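Local structure of T9SS C-terminal target domain-containing protein (5JVK) at residues T295-Y300 with V428-A433; V310-V315 with A358-L363; S404-A409 with D470-E475; A412-N417 with T440-A445. The protein probably hydrolyses O-glycosidic bonds in carbohydrates as a family 39 glycoside hydrolase of a gut symbiont. All coordinates share one frame; numbering follows the deposited sequence.

Overall arrangement
The chain closes an eight-stranded parallel barrel, followed by an antiparallel sheet. Interactions 1 and 2 have centres about 7 Å apart and are joined by the Asp297-Arg359 salt bridge. Interactions 3 and 4 both use helix 403-415, with centres about 13 Å apart. Interactions 1 and 4 reach neighbouring strands, 429-436 and 439-447, of the antiparallel sheet. In sequence, interaction 2 falls within the span of interaction 1, interaction 4 falls within that of interaction 3, and interactions 1 and 3 interleave. Interactions 1, 3 and 4 join barrel loops and helices to the antiparallel sheet, and interaction 3 brings in the N-terminal strands. Interaction 2 packs two barrel helices, 312-325 and 350-366, together.

Interaction 1 (T295-Y300 with V428-A433); sequences TPDFGY and VNKVLA
The Phe298 ring turns an edge to Val428, with CZ 4.4 Å from Val428 CA and close to the ring plane. One face of the ring carries Asp297 CB, 4.1 Å above the plane and offset toward the rim. Lys430 comes in obliquely, and its NZ is 4.1 Å from Phe298 CE1. The carboxylate of Asp297 is the polar centre. Lys430 NZ donates to Asp297 OD1 at 3.0 Å and makes a salt bridge. Asp297 OD1 accepts through its anti lone pair, on the side away from OD2. The acid and the lysine reach out to meet each other. The lysine chain bends at its second torsion (chi2 83°) and then runs out extended to the acid. Its CE also lies 3.2 Å from Asp297 OD1. The same OD1 takes a bond from Trp446 NE1, and OD2 pairs with Arg359. Lys430 NZ is held a second time by Gly427 O. Two cationic groups on one buried acid would probably favour its ionised form. The loop bearing Asp297 is braced from within. Phe298 N donates to Thr295 OG1 at 3.1 Å, an ST motif. This loop follows barrel strand 284-287 and leads into helix 312-325, while Lys430 stands on strand 429-436. The salt bridge therefore joins a loop of the (beta/alpha)8 barrel to the antiparallel sheet that follows the barrel.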
loop_
_atom_site.group_PDB
_atom_site.type_symbol
_atom_site.label_atom_id
_atom_site.label_comp_id
_atom_site.label_asym_id
_atom_site.label_seq_id
_atom_site.Cartn_x
_atom_site.Cartn_y
_atom_site.Cartn_z
ATOM N N THR A 295 16.707 1.079 1.685
ATOM C CA THR A 295 15.964 -0.094 2.152
ATOM C C THR A 295 15.086 0.261 3.361
ATOM O O THR A 295 15.389 1.208 4.089
ATOM C CB THR A 295 16.893 -1.252 2.589
ATOM O OG1 THR A 295 17.685 -0.845 3.714
ATOM C CG2 THR A 295 17.803 -1.700 1.455
ATOM N N PRO A 296 14.001 -0.502 3.582
ATOM C CA PRO A 296 13.268 -0.370 4.838
ATOM C C PRO A 296 14.014 -0.981 6.029
ATOM O O PRO A 296 13.722 -0.627 7.166
ATOM C CB PRO A 296 11.973 -1.137 4.566
ATOM C CG PRO A 296 12.364 -2.169 3.570
ATOM C CD PRO A 296 13.384 -1.505 2.692
ATOM N N ASP A 297 14.951 -1.892 5.766
ATOM C CA ASP A 297 15.760 -2.529 6.811
ATOM C C ASP A 297 16.642 -1.517 7.533
ATOM O O ASP A 297 16.599 -1.415 8.762
ATOM C CB ASP A 297 16.660 -3.626 6.220
ATOM C CG ASP A 297 15.877 -4.721 5.501
ATOM O OD1 ASP A 297 15.974 -5.900 5.906
ATOM O OD2 ASP A 297 15.175 -4.393 4.519
ATOM N N PHE A 298 17.438 -0.778 6.756
ATOM C CA PHE A 298 18.439 0.157 7.289
ATOM C C PHE A 298 18.106 1.642 7.119
ATOM O O PHE A 298 18.570 2.460 7.920
ATOM C CB PHE A 298 19.804 -0.118 6.658
ATOM C CG PHE A 298 20.271 -1.543 6.787
ATOM C CD1 PHE A 298 20.142 -2.245 7.988
ATOM C CD2 PHE A 298 20.882 -2.178 5.710
ATOM C CE1 PHE A 298 20.592 -3.554 8.096
ATOM C CE2 PHE A 298 21.334 -3.486 5.816
ATOM C CZ PHE A 298 21.187 -4.176 7.009
ATOM N N GLY A 299 17.332 1.999 6.093
ATOM C CA GLY A 299 16.860 3.377 5.918
ATOM C C GLY A 299 17.955 4.430 5.811
ATOM O O GLY A 299 18.934 4.233 5.090
ATOM N N TYR A 300 17.792 5.542 6.530
ATOM C CA TYR A 300 18.751 6.653 6.494
ATOM C C TYR A 300 19.001 7.265 7.873
ATOM O O TYR A 300 18.172 7.156 8.777
ATOM C CB TYR A 300 18.282 7.739 5.514
ATOM C CG TYR A 300 17.055 8.499 5.965
ATOM C CD1 TYR A 300 15.775 7.975 5.779
ATOM C CD2 TYR A 300 17.171 9.749 6.580
ATOM C CE1 TYR A 300 14.646 8.672 6.193
ATOM C CE2 TYR A 300 16.049 10.452 7.000
ATOM C CZ TYR A 300 14.788 9.912 6.805
ATOM O OH TYR A 300 13.678 10.610 7.221
ATOM N N VAL A 428 22.386 -8.421 8.067
ATOM C CA VAL A 428 22.511 -8.354 6.608
ATOM C C VAL A 428 21.495 -9.285 5.941
ATOM O O VAL A 428 20.838 -8.893 4.973
ATOM C CB VAL A 428 23.956 -8.686 6.153
ATOM C CG1 VAL A 428 24.048 -8.910 4.647
ATOM C CG2 VAL A 428 24.899 -7.562 6.559
ATOM N N ASN A 429 21.384 -10.504 6.465
ATOM C CA ASN A 429 20.371 -11.475 6.041
ATOM C C ASN A 429 19.294 -11.591 7.117
ATOM O O ASN A 429 19.578 -11.424 8.302
ATOM C CB ASN A 429 21.019 -12.841 5.798
ATOM C CG ASN A 429 22.142 -12.782 4.776
ATOM O OD1 ASN A 429 22.012 -12.140 3.736
ATOM N ND2 ASN A 429 23.250 -13.448 5.069
ATOM N N LYS A 430 18.063 -11.873 6.693
ATOM C CA LYS A 430 16.917 -12.009 7.593
ATOM C C LYS A 430 16.261 -13.353 7.371
ATOM O O LYS A 430 16.033 -13.736 6.230
ATOM C CB LYS A 430 15.872 -10.920 7.318
ATOM C CG LYS A 430 15.848 -9.759 8.298
ATOM C CD LYS A 430 16.885 -8.707 7.968
ATOM C CE LYS A 430 16.568 -7.400 8.668
ATOM N NZ LYS A 430 17.597 -6.375 8.355
ATOM N N VAL A 431 15.964 -14.060 8.459
ATOM C CA VAL A 431 15.081 -15.229 8.435
ATOM C C VAL A 431 14.100 -15.070 9.596
ATOM O O VAL A 431 14.508 -15.085 10.758
ATOM C CB VAL A 431 15.850 -16.564 8.548
ATOM C CG1 VAL A 431 14.887 -17.745 8.437
ATOM C CG2 VAL A 431 16.918 -16.662 7.464
ATOM N N LEU A 432 12.820 -14.907 9.271
ATOM C CA LEU A 432 11.789 -14.551 10.245
ATOM C C LEU A 432 10.656 -15.563 10.187
ATOM O O LEU A 432 10.297 -16.017 9.105
ATOM C CB LEU A 432 11.231 -13.160 9.932
ATOM C CG LEU A 432 12.216 -12.027 9.644
ATOM C CD1 LEU A 432 11.470 -10.804 9.136
ATOM C CD2 LEU A 432 13.025 -11.694 10.887
ATOM N N ALA A 433 10.095 -15.899 11.349
ATOM C CA ALA A 433 8.978 -16.847 11.455
ATOM C C ALA A 433 7.691 -16.125 11.849
ATOM O O ALA A 433 7.698 -15.271 12.736
ATOM C CB ALA A 433 9.303 -17.925 12.474
#

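Interaction 2 (V310-V315 with A358-L363); sequences VNIPTV and ARTYLL
Ile312 lays its side chain across the turn of helix 350-366 that holds Thr360 and Leu363. Its two branches do separate work. CG2 presses on the near end of Leu363, 3.7 Å from Leu363 CB. CD1 reaches further, to 3.7 Å from Thr360 CA and 3.8 Å from Thr360 CG2. With CG1 beside the backbone N (chi1 -68°) and CD1 extended beyond it, the long branch arrives over the threonine while CG2 stays with the leucine. The isoleucine runs roughly perpendicular to the Thr360 side chain and at a slant to that of Leu363. Pro313 adds a looser touch, with CG 4.5 Å from Leu363 CD2. Thr360 OG1 is also close to Ile312 CD1, and it bonds back to Tyr356 O on its own helix.

Ile312 opens helix 312-325, and the cap lies directly before it. Asn311 is the N-cap residue. Its OD1 accepts from Thr314 N at 3.0 Å. The donor stands nearly in line with the C=O bond, but its N-H points off line (134°). The same oxygen accepts from Thr314 OG1 at 2.7 Å, tilted 28° from the carbonyl plane. ND2 of Asn311 is held by Phe298 O, which ties the helix start to the preceding loop. The contact thus joins two consecutive outer helices of the barrel. It is almost wholly apolar and no polar bond spans it, so the fit rests on shape and burial.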
loop_
_atom_site.group_PDB
_atom_site.type_symbol
_atom_site.label_atom_id
_atom_site.label_comp_id
_atom_site.label_asym_id
_atom_site.label_seq_id
_atom_site.Cartn_x
_atom_site.Cartn_y
_atom_site.Cartn_z
ATOM N N VAL A 310 16.524 6.172 10.822
ATOM C CA VAL A 310 15.118 6.112 10.413
ATOM C C VAL A 310 14.910 4.893 9.519
ATOM O O VAL A 310 15.092 4.967 8.308
ATOM C CB VAL A 310 14.662 7.403 9.693
ATOM C CG1 VAL A 310 13.193 7.315 9.287
ATOM C CG2 VAL A 310 14.892 8.612 10.589
ATOM N N ASN A 311 14.557 3.773 10.146
ATOM C CA ASN A 311 14.146 2.551 9.446
ATOM C C ASN A 311 12.996 1.888 10.197
ATOM O O ASN A 311 12.675 2.299 11.307
ATOM C CB ASN A 311 15.325 1.584 9.250
ATOM C CG ASN A 311 16.134 1.342 10.518
ATOM O OD1 ASN A 311 15.607 0.916 11.547
ATOM N ND2 ASN A 311 17.437 1.580 10.432
ATOM N N ILE A 312 12.375 0.875 9.598
ATOM C CA ILE A 312 11.217 0.213 10.218
ATOM C C ILE A 312 11.569 -0.468 11.551
ATOM O O ILE A 312 10.831 -0.302 12.518
ATOM C CB ILE A 312 10.498 -0.766 9.251
ATOM C CG1 ILE A 312 9.828 0.023 8.120
ATOM C CG2 ILE A 312 9.460 -1.605 9.993
ATOM C CD1 ILE A 312 9.216 -0.828 7.027
ATOM N N PRO A 313 12.687 -1.220 11.617
ATOM C CA PRO A 313 13.043 -1.846 12.904
ATOM C C PRO A 313 13.350 -0.882 14.067
ATOM O O PRO A 313 13.245 -1.285 15.226
ATOM C CB PRO A 313 14.281 -2.678 12.556
ATOM C CG PRO A 313 14.151 -2.951 11.098
ATOM C CD PRO A 313 13.552 -1.703 10.526
ATOM N N THR A 314 13.727 0.360 13.765
ATOM C CA THR A 314 13.952 1.381 14.789
ATOM C C THR A 314 12.693 2.194 15.064
ATOM O O THR A 314 12.331 2.401 16.223
ATOM C CB THR A 314 15.075 2.348 14.370
ATOM O OG1 THR A 314 16.270 1.605 14.108
ATOM C CG2 THR A 314 15.353 3.378 15.460
ATOM N N VAL A 315 12.045 2.662 14.000
ATOM C CA VAL A 315 10.891 3.564 14.111
ATOM C C VAL A 315 9.648 2.884 14.712
ATOM O O VAL A 315 8.969 3.485 15.549
ATOM C CB VAL A 315 10.541 4.206 12.743
ATOM C CG1 VAL A 315 9.234 4.998 12.805
ATOM C CG2 VAL A 315 11.675 5.109 12.270
ATOM N N ALA A 358 7.307 -5.688 -0.196
ATOM C CA ALA A 358 7.165 -6.928 0.571
ATOM C C ALA A 358 7.868 -6.826 1.917
ATOM O O ALA A 358 7.311 -7.213 2.944
ATOM C CB ALA A 358 7.720 -8.107 -0.213
ATOM N N ARG A 359 9.088 -6.293 1.895
ATOM C CA ARG A 359 9.890 -6.121 3.104
ATOM C C ARG A 359 9.275 -5.145 4.108
ATOM O O ARG A 359 9.366 -5.371 5.317
ATOM C CB ARG A 359 11.334 -5.729 2.742
ATOM C CG ARG A 359 12.151 -6.946 2.352
ATOM C CD ARG A 359 13.307 -6.679 1.405
ATOM N NE ARG A 359 14.346 -5.818 1.958
ATOM C CZ ARG A 359 15.534 -5.604 1.390
ATOM N NH1 ARG A 359 15.871 -6.195 0.242
ATOM N NH2 ARG A 359 16.407 -4.794 1.978
ATOM N N THR A 360 8.638 -4.085 3.610
ATOM C CA THR A 360 7.904 -3.143 4.470
ATOM C C THR A 360 6.815 -3.843 5.284
ATOM O O THR A 360 6.752 -3.683 6.502
ATOM C CB THR A 360 7.266 -1.993 3.654
ATOM O OG1 THR A 360 8.299 -1.191 3.080
ATOM C CG2 THR A 360 6.377 -1.101 4.525
ATOM N N TYR A 361 5.969 -4.615 4.610
ATOM C CA TYR A 361 4.847 -5.278 5.283
ATOM C C TYR A 361 5.291 -6.453 6.158
ATOM O O TYR A 361 4.691 -6.706 7.205
ATOM C CB TYR A 361 3.774 -5.695 4.272
ATOM C CG TYR A 361 3.050 -4.506 3.682
ATOM C CD1 TYR A 361 2.240 -3.703 4.480
ATOM C CD2 TYR A 361 3.183 -4.168 2.335
ATOM C CE1 TYR A 361 1.577 -2.607 3.957
ATOM C CE2 TYR A 361 2.521 -3.069 1.799
ATOM C CZ TYR A 361 1.717 -2.292 2.618
ATOM O OH TYR A 361 1.053 -1.200 2.112
ATOM N N LEU A 362 6.349 -7.148 5.742
ATOM C CA LEU A 362 6.945 -8.207 6.558
ATOM C C LEU A 362 7.605 -7.646 7.817
ATOM O O LEU A 362 7.396 -8.176 8.910
ATOM C CB LEU A 362 7.946 -9.030 5.742
ATOM C CG LEU A 362 7.312 -9.901 4.651
ATOM C CD1 LEU A 362 8.346 -10.326 3.617
ATOM C CD2 LEU A 362 6.619 -11.118 5.243
ATOM N N LEU A 363 8.384 -6.575 7.671
ATOM C CA LEU A 363 8.983 -5.899 8.832
ATOM C C LEU A 363 7.940 -5.175 9.703
ATOM O O LEU A 363 8.083 -5.132 10.927
ATOM C CB LEU A 363 10.083 -4.926 8.399
ATOM C CG LEU A 363 11.356 -5.560 7.829
ATOM C CD1 LEU A 363 12.228 -4.504 7.163
ATOM C CD2 LEU A 363 12.149 -6.298 8.899
#

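Interaction 3 (S404-A409 with D470-E475); sequences SYQAAA and DWQGCE
Gln406 reaches out from helix 403-415 and ends in a bond to the backbone of Gln472. Its CG stands opposite the backbone N (chi1 -170°), and the chain then bends at the second torsion. The bend brings NE2 to 2.9 Å from Gln472 O. The bond is moderately bent, and the acceptor lies close to the plane of the amide. NE2 has a second acceptor in Val93 O, on the N-terminal strand 83-94. Along the way Gln406 CB passes 3.9 Å from Trp471 CZ3, and the amide and indole planes stand 82° apart. The indole is turned toward the helix by its first torsion (chi1 74°), with CG lodged between the backbone N and the carbonyl carbon. Ala407 CB meets the indole at its edge, 4.1 Å from CE3. Gln472 CG, next along the chain, rests over one face, 3.7 Å above the plane. This loop is a type I beta turn from Asp470 to Gly473, and it combines with an Asx turn: Gln472 N donates to Asp470 OD1 at 3.0 Å. The turn links strands 466-469 and 475-476 of the antiparallel sheet and meets the last helix after the barrel strands. A water donates to Ala407 O at 3.2 Å and to Trp471 O at 3.0 Å, bridging helix and turn. Tyr45 of the N-terminal region packs edge-to-face with the Trp471 ring.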
loop_
_atom_site.group_PDB
_atom_site.type_symbol
_atom_site.label_atom_id
_atom_site.label_comp_id
_atom_site.label_asym_id
_atom_site.label_seq_id
_atom_site.Cartn_x
_atom_site.Cartn_y
_atom_site.Cartn_z
ATOM N N SER A 404 5.958 -4.615 -8.462
ATOM C CA SER A 404 5.491 -4.319 -7.108
ATOM C C SER A 404 4.062 -4.782 -6.832
ATOM O O SER A 404 3.729 -5.115 -5.689
ATOM C CB SER A 404 5.627 -2.824 -6.809
ATOM O OG SER A 404 4.939 -2.050 -7.771
ATOM N N TYR A 405 3.224 -4.799 -7.869
ATOM C CA TYR A 405 1.876 -5.349 -7.760
ATOM C C TYR A 405 1.917 -6.834 -7.404
ATOM O O TYR A 405 1.222 -7.276 -6.489
ATOM C CB TYR A 405 1.092 -5.156 -9.061
ATOM C CG TYR A 405 -0.348 -5.581 -8.934
ATOM C CD1 TYR A 405 -0.717 -6.920 -9.083
ATOM C CD2 TYR A 405 -1.341 -4.655 -8.635
ATOM C CE1 TYR A 405 -2.034 -7.320 -8.945
ATOM C CE2 TYR A 405 -2.664 -5.045 -8.503
ATOM C CZ TYR A 405 -3.004 -6.379 -8.656
ATOM O OH TYR A 405 -4.310 -6.767 -8.520
ATOM N N GLN A 406 2.718 -7.590 -8.152
ATOM C CA GLN A 406 2.892 -9.026 -7.923
ATOM C C GLN A 406 3.395 -9.286 -6.504
ATOM O O GLN A 406 2.878 -10.162 -5.811
ATOM C CB GLN A 406 3.887 -9.614 -8.932
ATOM C CG GLN A 406 3.969 -11.138 -8.939
ATOM C CD GLN A 406 2.857 -11.808 -9.730
ATOM O OE1 GLN A 406 2.233 -11.201 -10.600
ATOM N NE2 GLN A 406 2.615 -13.082 -9.434
ATOM N N ALA A 407 4.405 -8.524 -6.090
ATOM C CA ALA A 407 4.977 -8.638 -4.743
ATOM C C ALA A 407 3.954 -8.371 -3.640
ATOM O O ALA A 407 3.976 -9.040 -2.611
ATOM C CB ALA A 407 6.168 -7.703 -4.592
ATOM N N ALA A 408 3.064 -7.403 -3.864
ATOM C CA ALA A 408 1.989 -7.078 -2.918
ATOM C C ALA A 408 0.975 -8.216 -2.763
ATOM O O ALA A 408 0.598 -8.573 -1.645
ATOM C CB ALA A 408 1.279 -5.800 -3.343
ATOM N N ALA A 409 0.531 -8.773 -3.887
ATOM C CA ALA A 409 -0.422 -9.886 -3.878
ATOM C C ALA A 409 0.156 -11.121 -3.191
ATOM O O ALA A 409 -0.526 -11.771 -2.389
ATOM C CB ALA A 409 -0.857 -10.226 -5.296
ATOM N N ASP A 470 8.801 -18.300 -3.948
ATOM C CA ASP A 470 9.579 -17.063 -4.151
ATOM C C ASP A 470 8.664 -15.824 -4.057
ATOM O O ASP A 470 7.469 -15.953 -3.794
ATOM C CB ASP A 470 10.384 -17.121 -5.468
ATOM C CG ASP A 470 9.518 -16.994 -6.723
ATOM O OD1 ASP A 470 8.272 -17.013 -6.627
ATOM O OD2 ASP A 470 10.097 -16.875 -7.824
ATOM N N TRP A 471 9.225 -14.638 -4.290
ATOM C CA TRP A 471 8.474 -13.361 -4.255
ATOM C C TRP A 471 7.258 -13.287 -5.192
ATOM O O TRP A 471 6.391 -12.425 -5.033
ATOM C CB TRP A 471 9.409 -12.203 -4.617
ATOM C CG TRP A 471 9.738 -12.144 -6.088
ATOM C CD1 TRP A 471 10.667 -12.885 -6.752
ATOM C CD2 TRP A 471 9.114 -11.309 -7.073
ATOM N NE1 TRP A 471 10.666 -12.561 -8.087
ATOM C CE2 TRP A 471 9.720 -11.599 -8.311
ATOM C CE3 TRP A 471 8.097 -10.348 -7.026
ATOM C CZ2 TRP A 471 9.351 -10.955 -9.496
ATOM C CZ3 TRP A 471 7.730 -9.709 -8.205
ATOM C CH2 TRP A 471 8.356 -10.016 -9.424
ATOM N N GLN A 472 7.228 -14.204 -6.154
ATOM C CA GLN A 472 6.391 -14.170 -7.341
ATOM C C GLN A 472 5.181 -15.106 -7.244
ATOM O O GLN A 472 4.266 -15.022 -8.071
ATOM C CB GLN A 472 7.272 -14.649 -8.494
ATOM C CG GLN A 472 7.135 -13.906 -9.791
ATOM C CD GLN A 472 8.130 -14.401 -10.826
ATOM O OE1 GLN A 472 8.951 -15.277 -10.559
ATOM N NE2 GLN A 472 8.075 -13.828 -12.003
ATOM N N GLY A 473 5.190 -16.002 -6.251
ATOM C CA GLY A 473 4.234 -17.102 -6.161
ATOM C C GLY A 473 4.731 -18.408 -6.768
ATOM O O GLY A 473 4.094 -19.447 -6.592
ATOM N N CYS A 474 5.863 -18.363 -7.472
ATOM C CA CYS A 474 6.425 -19.540 -8.135
ATOM C C CYS A 474 6.977 -20.513 -7.097
ATOM O O CYS A 474 7.708 -20.109 -6.196
ATOM C CB CYS A 474 7.524 -19.128 -9.132
ATOM S SG CYS A 474 8.616 -20.465 -9.683
ATOM N N GLU A 475 6.613 -21.787 -7.226
ATOM C CA GLU A 475 7.085 -22.829 -6.318
ATOM C C GLU A 475 8.434 -23.366 -6.786
ATOM O O GLU A 475 8.644 -23.568 -7.980
ATOM C CB GLU A 475 6.068 -23.966 -6.218
ATOM C CG GLU A 475 6.448 -25.030 -5.190
ATOM C CD GLU A 475 5.292 -25.912 -4.750
ATOM O OE1 GLU A 475 4.114 -25.554 -4.980
ATOM O OE2 GLU A 475 5.573 -26.970 -4.144
HETATM O O HOH W 1 6.426 -11.041 -2.344
#

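Interaction 4 (A412-N417 with T440-A445); sequences ASLLKN and TTFYTA
The carbonyl oxygen Leu414 O lies against CD1, CE1 and CZ of the Phe442 ring. Its closest approach is 3.1 Å, to Phe442 CE1. The ring of Phe442 carries the contact. Leu414 CB lies over one face of it, and Leu414 CD2 is 4.4 Å from Phe442 CD2. Leu415 touches the far end of the ring, with CD2 4.2 Å from Phe442 CZ and the backbone CA at 4.0 Å from the same CZ. Phe442 reaches the helix because its CG sits between the backbone N and the carbonyl carbon (chi1 77°). Its strand has a classic beta bulge here: two residues, Thr441 and Phe442, sit across from the single Phe434. The Phe442 and Phe434 rings meet nearly parallel. Helix 403-415 ends as Lys416 takes positive phi (49°). The lysine chain runs extended and bends only at its end, where NZ donates to Ser413 O at 3.2 Å, almost head-on to the carbonyl (C=O...N angle 166°). The end of helix 403-415 therefore packs on strand 439-447, with Tyr495 and Val497 of strand 494-498 beside Leu414 and helix 350-366 against Leu415.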
loop_
_atom_site.group_PDB
_atom_site.type_symbol
_atom_site.label_atom_id
_atom_site.label_comp_id
_atom_site.label_asym_id
_atom_site.label_seq_id
_atom_site.Cartn_x
_atom_site.Cartn_y
_atom_site.Cartn_z
ATOM N N ALA A 412 0.798 -10.458 0.650
ATOM C CA ALA A 412 -0.523 -10.478 1.281
ATOM C C ALA A 412 -1.040 -11.902 1.493
ATOM O O ALA A 412 -1.570 -12.212 2.561
ATOM C CB ALA A 412 -1.521 -9.690 0.447
ATOM N N SER A 413 -0.883 -12.755 0.475
ATOM C CA SER A 413 -1.356 -14.148 0.533
ATOM C C SER A 413 -0.641 -15.009 1.582
ATOM O O SER A 413 -1.220 -15.966 2.097
ATOM C CB SER A 413 -1.231 -14.822 -0.840
ATOM O OG SER A 413 0.113 -15.162 -1.127
ATOM N N LEU A 414 0.611 -14.670 1.880
ATOM C CA LEU A 414 1.409 -15.389 2.878
ATOM C C LEU A 414 1.238 -14.834 4.288
ATOM O O LEU A 414 1.037 -15.606 5.221
ATOM C CB LEU A 414 2.886 -15.383 2.476
ATOM C CG LEU A 414 3.193 -16.437 1.398
ATOM C CD1 LEU A 414 4.050 -15.892 0.264
ATOM C CD2 LEU A 414 3.825 -17.662 2.038
ATOM N N LEU A 415 1.331 -13.511 4.436
ATOM C CA LEU A 415 1.171 -12.838 5.742
ATOM C C LEU A 415 -0.178 -13.112 6.393
ATOM O O LEU A 415 -0.241 -13.462 7.571
ATOM C CB LEU A 415 1.332 -11.312 5.617
ATOM C CG LEU A 415 2.739 -10.718 5.718
ATOM C CD1 LEU A 415 2.733 -9.263 5.271
ATOM C CD2 LEU A 415 3.279 -10.838 7.138
ATOM N N LYS A 416 -1.245 -12.933 5.616
ATOM C CA LYS A 416 -2.617 -13.013 6.114
ATOM C C LYS A 416 -2.752 -12.155 7.389
ATOM O O LYS A 416 -2.428 -10.969 7.356
ATOM C CB LYS A 416 -3.033 -14.477 6.327
ATOM C CG LYS A 416 -2.953 -15.378 5.106
ATOM C CD LYS A 416 -3.512 -16.754 5.449
ATOM C CE LYS A 416 -3.532 -17.698 4.261
ATOM N NZ LYS A 416 -2.195 -18.297 4.007
ATOM N N ASN A 417 -3.195 -12.744 8.503
ATOM C CA ASN A 417 -3.202 -12.073 9.793
ATOM C C ASN A 417 -2.393 -12.856 10.823
ATOM O O ASN A 417 -2.697 -12.829 12.018
ATOM C CB ASN A 417 -4.647 -11.877 10.234
ATOM C CG ASN A 417 -5.348 -10.830 9.406
ATOM O OD1 ASN A 417 -6.216 -11.129 8.587
ATOM N ND2 ASN A 417 -4.946 -9.589 9.598
ATOM N N THR A 440 4.136 -21.902 14.215
ATOM C CA THR A 440 4.704 -21.259 13.029
ATOM C C THR A 440 4.046 -21.796 11.751
ATOM O O THR A 440 3.981 -23.008 11.554
ATOM C CB THR A 440 6.231 -21.483 12.978
ATOM O OG1 THR A 440 6.834 -20.855 14.116
ATOM C CG2 THR A 440 6.853 -20.913 11.701
ATOM N N THR A 441 3.561 -20.887 10.900
ATOM C CA THR A 441 2.892 -21.243 9.638
ATOM C C THR A 441 3.753 -20.995 8.393
ATOM O O THR A 441 3.591 -21.695 7.393
ATOM C CB THR A 441 1.549 -20.503 9.466
ATOM O OG1 THR A 441 1.768 -19.087 9.429
ATOM C CG2 THR A 441 0.600 -20.850 10.602
ATOM N N PHE A 442 4.634 -19.993 8.439
ATOM C CA PHE A 442 5.641 -19.806 7.392
ATOM C C PHE A 442 6.878 -19.056 7.886
ATOM O O PHE A 442 6.839 -18.378 8.919
ATOM C CB PHE A 442 5.035 -19.099 6.166
ATOM C CG PHE A 442 4.848 -17.610 6.332
ATOM C CD1 PHE A 442 3.725 -17.101 6.970
ATOM C CD2 PHE A 442 5.786 -16.717 5.825
ATOM C CE1 PHE A 442 3.548 -15.731 7.114
ATOM C CE2 PHE A 442 5.612 -15.347 5.968
ATOM C CZ PHE A 442 4.492 -14.852 6.614
ATOM N N TYR A 443 7.971 -19.211 7.138
ATOM C CA TYR A 443 9.210 -18.461 7.348
ATOM C C TYR A 443 9.446 -17.609 6.117
ATOM O O TYR A 443 9.139 -18.044 5.011
ATOM C CB TYR A 443 10.408 -19.396 7.542
ATOM C CG TYR A 443 10.205 -20.448 8.604
ATOM C CD1 TYR A 443 9.521 -21.630 8.319
ATOM C CD2 TYR A 443 10.693 -20.265 9.898
ATOM C CE1 TYR A 443 9.323 -22.597 9.292
ATOM C CE2 TYR A 443 10.504 -21.230 10.879
ATOM C CZ TYR A 443 9.813 -22.391 10.572
ATOM O OH TYR A 443 9.615 -23.354 11.536
ATOM N N THR A 444 9.984 -16.405 6.301
ATOM C CA THR A 444 10.406 -15.567 5.175
ATOM C C THR A 444 11.901 -15.321 5.268
ATOM O O THR A 444 12.446 -15.253 6.367
ATOM C CB THR A 444 9.647 -14.225 5.091
ATOM O OG1 THR A 444 10.042 -13.536 3.897
ATOM C CG2 THR A 444 9.913 -13.329 6.302
ATOM N N ALA A 445 12.555 -15.188 4.118
ATOM C CA ALA A 445 14.000 -14.986 4.078
ATOM C C ALA A 445 14.412 -14.076 2.931
ATOM O O ALA A 445 13.919 -14.215 1.813
ATOM C CB ALA A 445 14.719 -16.322 3.977
#